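Local coordinates for MccB protein (Escherichia coli, PDB 6OM4) that carries out a step in microcin C7 biosynthesis, probably adenylating the N-formylated MccA peptide with ATP on its way to a phosphoramidate-linked nucleotide antibiotic, at residues V223-Y226 with C227-N231. Sequence-based numbering, arbitrary orientation.
Sequences VNKY and CVRAN
The N–H groups of C227 to A230 donate to the carbonyl oxygens of V223 to Y226, four successive i+4 to i bonds of one α-helix. The N–H of V228 reaches O of N224 at 2.9 Å and 165°; that of A230 meets O of Y226 at 2.8 Å but is more bent, at 142°. N231 then takes a positive phi in a Schellman motif. The Y226 ring, its CG placed beside the carbonyl carbon by a chi1 of -180°, slants outward and toward the C-terminal end, bringing CE1 within 3.8 Å of CB of A230, which lies obliquely to the ring, while H201 packs edge-to-face with it. K225 and R229 run side by side in the same direction; CD of K225 sits over one guanidinium face, toward its rim, and NZ stays 4.2 Å from NH2 of R229, a probably unfavourable pairing of like charges. Against the sheet, CG1 of V223 meets SG of C227 at 4.1 Å, V223 packing on V211 and C227 on W209. N224 faces the Cys4 zinc site, touching C257. Helix 219-230 is the crossover of a right-handed β-α-β unit between parallel strands 208-211 and 234-240 in the Rossmann-like ThiF/E1 fold.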
ATOM      1  N   VAL A 223      -5.474   6.677 -18.373  1.00 15.88           N
ATOM      2  CA  VAL A 223      -5.992   5.746 -17.340  1.00 16.50           C
ATOM      3  C   VAL A 223      -6.975   6.488 -16.426  1.00 14.90           C
ATOM      4  O   VAL A 223      -8.023   6.017 -16.104  1.00 14.95           O
ATOM      5  CB  VAL A 223      -4.824   5.120 -16.551  1.00 17.04           C
ATOM      6  CG1 VAL A 223      -5.357   4.336 -15.366  1.00 18.01           C
ATOM      7  CG2 VAL A 223      -3.951   4.242 -17.433  1.00 17.88           C
ATOM      8  N   ASN A 224      -6.580   7.675 -16.007  1.00 16.11           N
ATOM      9  CA  ASN A 224      -7.346   8.493 -15.126  1.00 16.77           C
ATOM     10  C   ASN A 224      -8.729   8.736 -15.752  1.00 16.98           C
ATOM     11  O   ASN A 224      -9.753   8.498 -15.114  1.00 17.16           O
ATOM     12  CB  ASN A 224      -6.599   9.786 -14.835  1.00 16.62           C
ATOM     13  CG  ASN A 224      -7.388  10.733 -13.955  1.00 16.68           C
ATOM     14  OD1 ASN A 224      -7.938  11.753 -14.413  1.00 21.06           O
ATOM     15  ND2 ASN A 224      -7.503  10.360 -12.711  1.00 13.85           N
ATOM     16  N   LYS A 225      -8.752   9.222 -17.001  1.00 18.15           N
ATOM     17  CA  LYS A 225     -10.027   9.555 -17.671  1.00 20.16           C
ATOM     18  C   LYS A 225     -10.894   8.300 -17.792  1.00 19.82           C
ATOM     19  O   LYS A 225     -12.095   8.339 -17.431  1.00 17.23           O
ATOM     20  CB  LYS A 225      -9.762  10.241 -19.020  1.00 24.17           C
ATOM     21  CG  LYS A 225     -10.946  10.263 -19.986  1.00 28.70           C
ATOM     22  CD  LYS A 225     -10.758  11.169 -21.202  1.00 31.78           C
ATOM     23  CE  LYS A 225     -10.716  12.647 -20.834  1.00 38.14           C
ATOM     24  NZ  LYS A 225     -11.046  13.540 -21.984  1.00 41.34           N
ATOM     25  N   TYR A 226     -10.291   7.187 -18.236  1.00 18.00           N
ATOM     26  CA  TYR A 226     -10.992   5.935 -18.405  1.00 17.75           C
ATOM     27  C   TYR A 226     -11.597   5.481 -17.083  1.00 18.15           C
ATOM     28  O   TYR A 226     -12.760   5.052 -17.061  1.00 18.22           O
ATOM     29  CB  TYR A 226     -10.102   4.824 -18.962  1.00 18.32           C
ATOM     30  CG  TYR A 226     -10.810   3.507 -19.149  1.00 19.48           C
ATOM     31  CD1 TYR A 226     -10.901   2.594 -18.126  1.00 18.19           C
ATOM     32  CD2 TYR A 226     -11.460   3.205 -20.335  1.00 20.83           C
ATOM     33  CE1 TYR A 226     -11.577   1.397 -18.267  1.00 22.04           C
ATOM     34  CE2 TYR A 226     -12.115   1.995 -20.507  1.00 21.20           C
ATOM     35  CZ  TYR A 226     -12.233   1.117 -19.453  1.00 20.13           C
ATOM     36  OH  TYR A 226     -12.868  -0.084 -19.640  1.00 25.02           O
ATOM     37  N   CYS A 227     -10.820   5.582 -15.979  1.00 16.40           N
ATOM     38  CA  CYS A 227     -11.261   5.052 -14.675  1.00 16.55           C
ATOM     39  C   CYS A 227     -12.365   5.926 -14.078  1.00 15.76           C
ATOM     40  O   CYS A 227     -13.292   5.402 -13.481  1.00 17.19           O
ATOM     41  CB  CYS A 227     -10.104   4.915 -13.689  1.00 16.68           C
ATOM     42  SG  CYS A 227      -9.122   3.437 -14.069  1.00 17.37           S
ATOM     43  N   VAL A 228     -12.285   7.226 -14.298  1.00 17.70           N
ATOM     44  CA  VAL A 228     -13.394   8.113 -13.901  1.00 18.27           C
ATOM     45  C   VAL A 228     -14.660   7.682 -14.656  1.00 20.66           C
ATOM     46  O   VAL A 228     -15.758   7.571 -14.055  1.00 19.55           O
ATOM     47  CB  VAL A 228     -13.044   9.589 -14.174  1.00 17.96           C
ATOM     48  CG1 VAL A 228     -14.261  10.468 -14.019  1.00 19.00           C
ATOM     49  CG2 VAL A 228     -11.931  10.109 -13.272  1.00 17.86           C
ATOM     50  N   ARG A 229     -14.539   7.509 -15.977  1.00 20.03           N
ATOM     51  CA  ARG A 229     -15.725   7.170 -16.802  1.00 22.76           C
ATOM     52  C   ARG A 229     -16.261   5.779 -16.436  1.00 23.40           C
ATOM     53  O   ARG A 229     -17.478   5.530 -16.475  1.00 22.14           O
ATOM     54  CB  ARG A 229     -15.403   7.235 -18.301  1.00 24.45           C
ATOM     55  CG  ARG A 229     -15.152   8.643 -18.833  1.00 29.21           C
ATOM     56  CD  ARG A 229     -14.736   8.761 -20.305  1.00 35.35           C
ATOM     57  NE  ARG A 229     -14.750  10.168 -20.753  1.00 42.95           N
ATOM     58  CZ  ARG A 229     -14.844  10.592 -22.025  1.00 47.78           C
ATOM     59  NH1 ARG A 229     -14.859   9.726 -23.025  1.00 51.90           N
ATOM     60  NH2 ARG A 229     -14.923  11.888 -22.292  1.00 45.18           N
ATOM     61  N   ALA A 230     -15.360   4.848 -16.119  1.00 20.38           N
ATOM     62  CA  ALA A 230     -15.741   3.428 -15.841  1.00 21.63           C
ATOM     63  C   ALA A 230     -16.053   3.132 -14.358  1.00 21.89           C
ATOM     64  O   ALA A 230     -16.331   1.982 -14.043  1.00 21.87           O
ATOM     65  CB  ALA A 230     -14.619   2.529 -16.285  1.00 24.65           C
ATOM     66  N   ASN A 231     -15.950   4.107 -13.447  1.00 19.91           N
ATOM     67  CA  ASN A 231     -16.189   3.877 -12.013  1.00 22.23           C
ATOM     68  C   ASN A 231     -15.189   2.854 -11.450  1.00 18.22           C
ATOM     69  O   ASN A 231     -15.555   1.996 -10.690  1.00 19.77           O
ATOM     70  CB  ASN A 231     -17.628   3.419 -11.715  1.00 26.78           C
ATOM     71  CG  ASN A 231     -18.467   4.579 -11.243  1.00 37.27           C
ATOM     72  OD1 ASN A 231     -18.949   5.356 -12.069  1.00 44.54           O
ATOM     73  ND2 ASN A 231     -18.566   4.747  -9.928  1.00 38.86           N
TER